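Local coordinates for protein CS6 fimbrial subunit B, CS6 fimbrial subunit A (Escherichia coli, PDB 4B9G) that probably serves as a fimbrial subunit of the CS6 colonisation factor of enterotoxigenic E. coli, its fold completed here by a fused CssA donor strand, at residues A[64-69]-A[96-101]; A[81-86]-A[114-119]. One frame throughout, in Å; residues are numbered along the deposited sequence.

Both contacts lie in the CssB part of the fusion, and the loops they close cross. From the N terminus the chain passes 64-69, then 81-86, then 96-101 and last 114-119, so the segments alternate. Contact 1 closes a loop of 26 residues containing strand 79-88; contact 2 closes one of 27 residues, from that strand to strand 108-119. They meet where probable backbone hydrogen bonds run from Gly68 N to Tyr82 O and from Gly96 N to Ile84 O. Strand 79-88 thus joins strand 65-72, the loop holding Gly96 and strand 108-119.

Contact 1. Residues A[64-69]-A[96-101]; sequences GQQIGK and GQKGSF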
ATOM      1  N   GLY A  64     -16.075   0.434   0.426  1.00 14.17           N
ATOM      2  CA  GLY A  64     -15.535   1.646  -0.165  1.00 14.21           C
ATOM      3  C   GLY A  64     -14.014   1.688  -0.282  1.00 13.23           C
ATOM      4  O   GLY A  64     -13.446   2.724  -0.630  1.00 15.81           O
ATOM      5  N   GLN A  65     -13.348   0.574  -0.003  1.00 11.71           N
ATOM      6  CA  GLN A  65     -11.891   0.528   0.061  1.00 10.73           C
ATOM      7  C   GLN A  65     -11.355  -0.525  -0.894  1.00 10.59           C
ATOM      8  O   GLN A  65     -11.967  -1.576  -1.082  1.00 12.42           O
ATOM      9  CB  GLN A  65     -11.434   0.201   1.490  1.00 10.34           C
ATOM     10  CG  GLN A  65     -11.916   1.206   2.492  1.00 12.85           C
ATOM     11  CD  GLN A  65     -11.465   0.867   3.890  1.00 16.67           C
ATOM     12  OE1 GLN A  65     -11.505  -0.293   4.304  1.00 19.51           O
ATOM     13  NE2 GLN A  65     -11.031   1.875   4.633  1.00 24.50           N
ATOM     14  N   GLN A  66     -10.155  -0.265  -1.410  1.00  8.62           N
ATOM     15  CA  GLN A  66      -9.407  -1.235  -2.198  1.00  9.43           C
ATOM     16  C   GLN A  66      -8.601  -2.160  -1.273  1.00  9.19           C
ATOM     17  O   GLN A  66      -7.608  -1.773  -0.671  1.00 11.89           O
ATOM     18  CB  GLN A  66      -8.466  -0.526  -3.162  1.00  9.67           C
ATOM     19  CG  GLN A  66      -9.213   0.277  -4.206  1.00  9.32           C
ATOM     20  CD  GLN A  66     -10.258  -0.559  -4.919  1.00 12.51           C
ATOM     21  OE1 GLN A  66      -9.931  -1.584  -5.529  1.00 14.96           O
ATOM     22  NE2 GLN A  66     -11.527  -0.156  -4.820  1.00 11.82           N
ATOM     23  N   ILE A  67      -9.063  -3.393  -1.146  1.00  8.12           N
ATOM     24  CA  ILE A  67      -8.455  -4.373  -0.264  1.00  7.78           C
ATOM     25  C   ILE A  67      -7.433  -5.206  -1.032  1.00  8.56           C
ATOM     26  O   ILE A  67      -7.756  -5.812  -2.057  1.00 10.11           O
ATOM     27  CB  ILE A  67      -9.530  -5.273   0.353  1.00  8.08           C
ATOM     28  CG1 ILE A  67     -10.583  -4.437   1.105  1.00 10.39           C
ATOM     29  CG2 ILE A  67      -8.884  -6.305   1.270  1.00  9.72           C
ATOM     30  CD1 ILE A  67     -10.060  -3.531   2.158  1.00 13.03           C
ATOM     31  N   GLY A  68      -6.192  -5.222  -0.554  1.00  7.73           N
ATOM     32  CA  GLY A  68      -5.151  -6.070  -1.100  1.00  9.18           C
ATOM     33  C   GLY A  68      -4.886  -7.265  -0.203  1.00  7.80           C
ATOM     34  O   GLY A  68      -5.408  -7.370   0.910  1.00  7.98           O
ATOM     35  N   LYS A  69      -4.058  -8.171  -0.715  1.00  7.39           N
ATOM     36  CA  LYS A  69      -3.656  -9.367   0.022  1.00  8.42           C
ATOM     37  C   LYS A  69      -2.133  -9.478   0.120  1.00  7.85           C
ATOM     38  O   LYS A  69      -1.408  -9.210  -0.853  1.00  8.91           O
ATOM     39  CB  LYS A  69      -4.168 -10.634  -0.669  1.00 11.71           C
ATOM     40  CG  LYS A  69      -5.652 -10.837  -0.558  1.00 16.09           C
ATOM     41  CD  LYS A  69      -6.041 -12.175  -1.153  1.00 21.66           C
ATOM     42  CE  LYS A  69      -7.362 -12.648  -0.584  1.00 29.01           C
ATOM     43  NZ  LYS A  69      -8.505 -12.419  -1.494  1.00 37.92           N
ATOM     44  N   GLY A  96      -7.959   3.719   1.487  1.00  7.04           N
ATOM     45  CA  GLY A  96      -8.294   2.667   0.556  1.00  7.66           C
ATOM     46  C   GLY A  96      -8.695   3.115  -0.840  1.00  6.95           C
ATOM     47  O   GLY A  96      -9.105   2.263  -1.628  1.00  7.59           O
ATOM     48  N   GLN A  97      -8.597   4.396  -1.203  1.00  6.18           N
ATOM     49  CA  GLN A  97      -9.126   4.802  -2.505  1.00  6.73           C
ATOM     50  C   GLN A  97      -8.301   4.268  -3.679  1.00  6.50           C
ATOM     51  O   GLN A  97      -7.090   4.069  -3.572  1.00  6.94           O
ATOM     52  CB  GLN A  97      -9.293   6.316  -2.597  1.00  6.62           C
ATOM     53  CG  GLN A  97      -8.012   7.106  -2.594  1.00  7.20           C
ATOM     54  CD  GLN A  97      -8.298   8.536  -2.910  1.00  7.67           C
ATOM     55  OE1 GLN A  97      -8.995   9.212  -2.145  1.00  8.16           O
ATOM     56  NE2 GLN A  97      -7.830   8.997  -4.069  1.00  8.92           N
ATOM     57  N   LYS A  98      -8.903   4.087  -4.814  1.00  7.41           N
ATOM     58  CA  LYS A  98      -8.313   3.662  -6.066  1.00  8.15           C
ATOM     59  C   LYS A  98      -7.815   4.786  -6.933  1.00  9.19           C
ATOM     60  O   LYS A  98      -6.946   4.562  -7.738  1.00 10.98           O
ATOM     61  CB  LYS A  98      -9.287   2.826  -6.888  1.00  7.91           C
ATOM     62  CG  LYS A  98      -8.716   1.842  -7.827  1.00 11.99           C
ATOM     63  CD  LYS A  98      -9.657   1.044  -8.616  1.00 17.01           C
ATOM     64  CE  LYS A  98      -9.057  -0.078  -9.347  1.00 24.09           C
ATOM     65  NZ  LYS A  98      -9.888  -0.714 -10.288  1.00 31.13           N
ATOM     66  N   GLY A  99      -8.367   5.970  -6.778  1.00  8.98           N
ATOM     67  CA  GLY A  99      -8.003   7.055  -7.672  1.00 10.28           C
ATOM     68  C   GLY A  99      -6.754   7.786  -7.246  1.00  8.79           C
ATOM     69  O   GLY A  99      -6.286   7.643  -6.115  1.00  8.50           O
ATOM     70  N   SER A 100      -6.221   8.592  -8.155  1.00  8.82           N
ATOM     71  CA  SER A 100      -5.128   9.474  -7.793  1.00  7.88           C
ATOM     72  C   SER A 100      -5.656  10.651  -6.974  1.00  9.67           C
ATOM     73  O   SER A 100      -6.846  10.973  -7.017  1.00 11.85           O
ATOM     74  CB  SER A 100      -4.406   9.957  -9.040  1.00 11.73           C
ATOM     75  OG  SER A 100      -5.286  10.648  -9.912  1.00 15.57           O
ATOM     76  N   PHE A 101      -4.752  11.300  -6.238  1.00  7.42           N
ATOM     77  CA  PHE A 101      -5.084  12.511  -5.502  1.00  8.45           C
ATOM     78  C   PHE A 101      -3.944  13.506  -5.659  1.00  8.37           C
ATOM     79  O   PHE A 101      -2.786  13.137  -5.826  1.00  7.85           O
ATOM     80  CB  PHE A 101      -5.400  12.220  -4.031  1.00  9.43           C
ATOM     81  CG  PHE A 101      -4.180  11.970  -3.156  1.00  8.94           C
ATOM     82  CD1 PHE A 101      -3.455  10.798  -3.238  1.00  8.48           C
ATOM     83  CD2 PHE A 101      -3.791  12.914  -2.213  1.00  9.38           C
ATOM     84  CE1 PHE A 101      -2.345  10.584  -2.409  1.00  9.39           C
ATOM     85  CE2 PHE A 101      -2.689  12.715  -1.386  1.00  9.58           C
ATOM     86  CZ  PHE A 101      -1.969  11.537  -1.481  1.00  9.19           C
TER
HETATM   87  O   HOH W   1     -11.397  -2.481  -7.680  1.00 22.57           O
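Gln66 and Lys98 cross with their aliphatic parts against each other, CG of Gln66 lying 3.7 Å from CB of Lys98. Beyond this point Lys98 runs out straight, while Gln66 turns back at its second torsion (chi2 -52°) and brings its amide against the lysine methylenes, with CD 4.1 Å from Lys98 CD. The polar ends meet only through water: one molecule donates to Gln66 OE1 at 2.8 Å and makes a weak link to Lys98 NZ. The glutamine amide is further held by the hydroxyls of Ser59, at OE1, and Thr61, at NE2, which would fix its rotation.

In the backbone, Gln66 N donates to Gly96 O at 2.7 Å, the hydrogen meeting a lone pair in the carbonyl plane. The same oxygen lies tight against the start of the glutamine chain, 3.2 Å from Gln66 CB. Within the loop, Gln97 NE2 reaches Gly99 O from above that carbonyl's plane, and OE1 takes the N-H of Met94. The contact docks this loop, which runs between strands 79-88 and 101-102, on the start of strand 65-72, itself paired with strand 60-62 through Ile67 and Leu60.

Contact 2. Residues A[81-86]-A[114-119]; sequences NYYIRK and IYTGGE
Tyr83 and Ile114 form an antiparallel hydrogen-bonded pair, which gives way to a beta bulge where Asn81 faces both Thr116 and Gly117; the ladder belongs to the immunoglobulin-like sandwich of fimbrial subunits. The regular part is gripped twice, by Ile114 N to Tyr83 O at 2.8 Å and by Tyr83 N to Ile114 O at 3.1 Å. Tyr82 CA also comes close to Ile114 O, in a bent CA-H...O contact. In the bulge Asn81 spends its two main-chain groups on successive residues: its N donates to Gly117 O at 2.8 Å, and its O accepts from Thr116 N at 2.9 Å. Tyr82 and Tyr115 form a non-hydrogen-bonded pair, and their hydroxyls are satisfied by Tyr39 and Tyr125 respectively.

On the face that carries Tyr83 and Ile114 the side chains pack together. With chi1 at 64°, CG of Tyr83 lies between its own backbone N and carbonyl carbon, and one ring face lies against Ile114, whose CB makes a CH-pi contact 3.9 Å from the ring centroid. Thr116 CG2 abuts the edge of the same ring. Ile114 CD1 in turn sits over one face of the Arg85 guanidinium, toward its rim, and that group forms a salt bridge through NE with Asp87. Asn81 ND2 donates to two waters; one, at 2.9 Å from ND2, passes a hydrogen on to Glu119 OE2 at 2.8 Å.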
ATOM      1  N   ASN A  81      -5.662  -9.645   4.479  1.00  6.80           N
ATOM      2  CA  ASN A  81      -6.302  -8.545   3.785  1.00  6.87           C
ATOM      3  C   ASN A  81      -5.931  -7.202   4.416  1.00  6.26           C
ATOM      4  O   ASN A  81      -5.811  -7.107   5.641  1.00  7.01           O
ATOM      5  CB  ASN A  81      -7.820  -8.687   3.867  1.00  8.05           C
ATOM      6  CG  ASN A  81      -8.340  -9.922   3.191  1.00 10.00           C
ATOM      7  OD1 ASN A  81      -7.820 -10.350   2.181  1.00 12.76           O
ATOM      8  ND2 ASN A  81      -9.386 -10.501   3.757  1.00 13.53           N
ATOM      9  N   TYR A  82      -5.791  -6.155   3.600  1.00  6.31           N
ATOM     10  CA  TYR A  82      -5.426  -4.850   4.130  1.00  5.91           C
ATOM     11  C   TYR A  82      -5.863  -3.733   3.193  1.00  6.03           C
ATOM     12  O   TYR A  82      -6.117  -3.969   2.017  1.00  6.37           O
ATOM     13  CB  TYR A  82      -3.913  -4.750   4.379  1.00  5.79           C
ATOM     14  CG  TYR A  82      -3.079  -4.665   3.124  1.00  6.06           C
ATOM     15  CD1 TYR A  82      -2.685  -5.802   2.426  1.00  6.37           C
ATOM     16  CD2 TYR A  82      -2.671  -3.431   2.632  1.00  6.18           C
ATOM     17  CE1 TYR A  82      -1.911  -5.708   1.283  1.00  6.39           C
ATOM     18  CE2 TYR A  82      -1.880  -3.328   1.499  1.00  5.70           C
ATOM     19  CZ  TYR A  82      -1.498  -4.465   0.828  1.00  6.04           C
ATOM     20  OH  TYR A  82      -0.671  -4.342  -0.279  1.00  7.03           O
ATOM     21  N   TYR A  83      -5.887  -2.507   3.720  1.00  5.99           N
ATOM     22  CA  TYR A  83      -6.067  -1.315   2.902  1.00  6.08           C
ATOM     23  C   TYR A  83      -4.960  -0.303   3.230  1.00  5.47           C
ATOM     24  O   TYR A  83      -4.280  -0.400   4.266  1.00  5.78           O
ATOM     25  CB  TYR A  83      -7.442  -0.659   3.111  1.00  7.58           C
ATOM     26  CG  TYR A  83      -7.686  -0.128   4.486  1.00  7.58           C
ATOM     27  CD1 TYR A  83      -7.319   1.162   4.836  1.00  8.59           C
ATOM     28  CD2 TYR A  83      -8.273  -0.944   5.452  1.00 10.28           C
ATOM     29  CE1 TYR A  83      -7.561   1.628   6.126  1.00 11.29           C
ATOM     30  CE2 TYR A  83      -8.517  -0.490   6.726  1.00 11.29           C
ATOM     31  CZ  TYR A  83      -8.159   0.787   7.063  1.00 10.90           C
ATOM     32  OH  TYR A  83      -8.420   1.275   8.322  1.00 14.25           O
ATOM     33  N   ILE A  84      -4.791   0.684   2.356  1.00  4.83           N
ATOM     34  CA  ILE A  84      -3.794   1.737   2.535  1.00  5.10           C
ATOM     35  C   ILE A  84      -4.417   2.994   3.167  1.00  5.08           C
ATOM     36  O   ILE A  84      -5.423   3.528   2.669  1.00  5.38           O
ATOM     37  CB  ILE A  84      -3.152   2.110   1.161  1.00  5.07           C
ATOM     38  CG1 ILE A  84      -2.350   0.919   0.622  1.00  6.16           C
ATOM     39  CG2 ILE A  84      -2.309   3.379   1.268  1.00  5.52           C
ATOM     40  CD1 ILE A  84      -1.034   0.624   1.336  1.00  7.35           C
ATOM     41  N   ARG A  85      -3.806   3.469   4.252  1.00  5.11           N
ATOM     42  CA  ARG A  85      -4.180   4.690   4.964  1.00  5.60           C
ATOM     43  C   ARG A  85      -3.045   5.712   4.797  1.00  5.52           C
ATOM     44  O   ARG A  85      -1.865   5.356   4.949  1.00  5.89           O
ATOM     45  CB  ARG A  85      -4.366   4.369   6.452  1.00  6.54           C
ATOM     46  CG  ARG A  85      -4.867   5.532   7.277  1.00  8.09           C
ATOM     47  CD  ARG A  85      -5.061   5.172   8.746  1.00  9.59           C
ATOM     48  NE  ARG A  85      -3.774   5.002   9.412  1.00  8.33           N
ATOM     49  CZ  ARG A  85      -3.538   4.182  10.435  1.00 11.30           C
ATOM     50  NH1 ARG A  85      -4.487   3.424  10.956  1.00 12.20           N
ATOM     51  NH2 ARG A  85      -2.315   4.110  10.923  1.00 12.05           N
ATOM     52  N   LYS A  86      -3.385   6.965   4.491  1.00  4.91           N
ATOM     53  CA  LYS A  86      -2.367   8.021   4.484  1.00  5.37           C
ATOM     54  C   LYS A  86      -2.139   8.516   5.904  1.00  5.26           C
ATOM     55  O   LYS A  86      -3.097   8.917   6.574  1.00  5.80           O
ATOM     56  CB  LYS A  86      -2.809   9.183   3.594  1.00  5.64           C
ATOM     57  CG  LYS A  86      -1.760  10.281   3.496  1.00  6.06           C
ATOM     58  CD  LYS A  86      -2.107  11.387   2.484  1.00  7.22           C
ATOM     59  CE  LYS A  86      -3.361  12.184   2.800  1.00  7.75           C
ATOM     60  NZ  LYS A  86      -3.184  13.014   4.007  1.00  7.75           N
ATOM     61  N   ILE A 114      -3.026  -1.439   6.537  1.00  5.27           N
ATOM     62  CA  ILE A 114      -3.803  -1.708   7.745  1.00  5.85           C
ATOM     63  C   ILE A 114      -4.575  -3.028   7.618  1.00  5.78           C
ATOM     64  O   ILE A 114      -5.403  -3.186   6.716  1.00  6.32           O
ATOM     65  CB  ILE A 114      -4.802  -0.561   8.018  1.00  7.13           C
ATOM     66  CG1 ILE A 114      -4.063   0.785   8.095  1.00  8.78           C
ATOM     67  CG2 ILE A 114      -5.609  -0.843   9.277  1.00  8.25           C
ATOM     68  CD1 ILE A 114      -2.968   0.823   9.121  1.00 10.74           C
ATOM     69  N   TYR A 115      -4.287  -3.965   8.518  1.00  6.13           N
ATOM     70  CA  TYR A 115      -4.901  -5.292   8.516  1.00  6.23           C
ATOM     71  C   TYR A 115      -6.399  -5.219   8.782  1.00  6.89           C
ATOM     72  O   TYR A 115      -6.847  -4.570   9.747  1.00  8.16           O
ATOM     73  CB  TYR A 115      -4.217  -6.138   9.591  1.00  7.24           C
ATOM     74  CG  TYR A 115      -4.729  -7.549   9.689  1.00  7.44           C
ATOM     75  CD1 TYR A 115      -4.266  -8.556   8.839  1.00  8.81           C
ATOM     76  CD2 TYR A 115      -5.692  -7.896  10.633  1.00 14.41           C
ATOM     77  CE1 TYR A 115      -4.739  -9.852   8.924  1.00 10.37           C
ATOM     78  CE2 TYR A 115      -6.170  -9.213  10.731  1.00 14.89           C
ATOM     79  CZ  TYR A 115      -5.677 -10.188   9.875  1.00 10.07           C
ATOM     80  OH  TYR A 115      -6.168 -11.467   9.949  1.00 11.55           O
ATOM     81  N   THR A 116      -7.165  -5.931   7.957  1.00  7.09           N
ATOM     82  CA  THR A 116      -8.622  -5.955   8.092  1.00  9.35           C
ATOM     83  C   THR A 116      -9.221  -7.346   8.250  1.00 11.88           C
ATOM     84  O   THR A 116     -10.431  -7.467   8.422  1.00 17.17           O
ATOM     85  CB  THR A 116      -9.318  -5.345   6.876  1.00 12.45           C
ATOM     86  OG1 THR A 116      -8.996  -6.107   5.705  1.00 15.34           O
ATOM     87  CG2 THR A 116      -8.914  -3.958   6.684  1.00 13.55           C
ATOM     88  N   GLY A 117      -8.402  -8.388   8.169  1.00 12.61           N
ATOM     89  CA  GLY A 117      -8.893  -9.762   8.239  1.00 13.92           C
ATOM     90  C   GLY A 117      -8.085 -10.653   7.319  1.00 10.13           C
ATOM     91  O   GLY A 117      -7.058 -10.225   6.816  1.00  9.55           O
ATOM     92  N   GLY A 118      -8.532 -11.877   7.073  1.00 12.10           N
ATOM     93  CA  GLY A 118      -7.782 -12.747   6.194  1.00 10.59           C
ATOM     94  C   GLY A 118      -8.307 -14.158   6.191  1.00 10.73           C
ATOM     95  O   GLY A 118      -9.381 -14.442   6.700  1.00 14.98           O
ATOM     96  N   GLU A 119      -7.522 -15.034   5.574  1.00 10.28           N
ATOM     97  CA  GLU A 119      -7.806 -16.449   5.450  1.00 11.09           C
ATOM     98  C   GLU A 119      -6.685 -17.222   6.146  1.00 10.77           C
ATOM     99  O   GLU A 119      -5.497 -17.086   5.814  1.00  8.98           O
ATOM    100  CB  GLU A 119      -7.889 -16.844   3.970  1.00 13.53           C
ATOM    101  CG  GLU A 119      -8.971 -16.121   3.182  1.00 21.59           C
ATOM    102  CD  GLU A 119     -10.376 -16.410   3.694  1.00 31.84           C
ATOM    103  OE1 GLU A 119     -10.620 -17.540   4.178  1.00 34.73           O
ATOM    104  OE2 GLU A 119     -11.240 -15.507   3.600  1.00 34.96           O
TER
HETATM  105  O   HOH W   2     -11.350  -9.438   5.707  1.00 19.87           O
HETATM  106  O   HOH W   3     -11.035 -12.797   2.991  1.00 30.00           O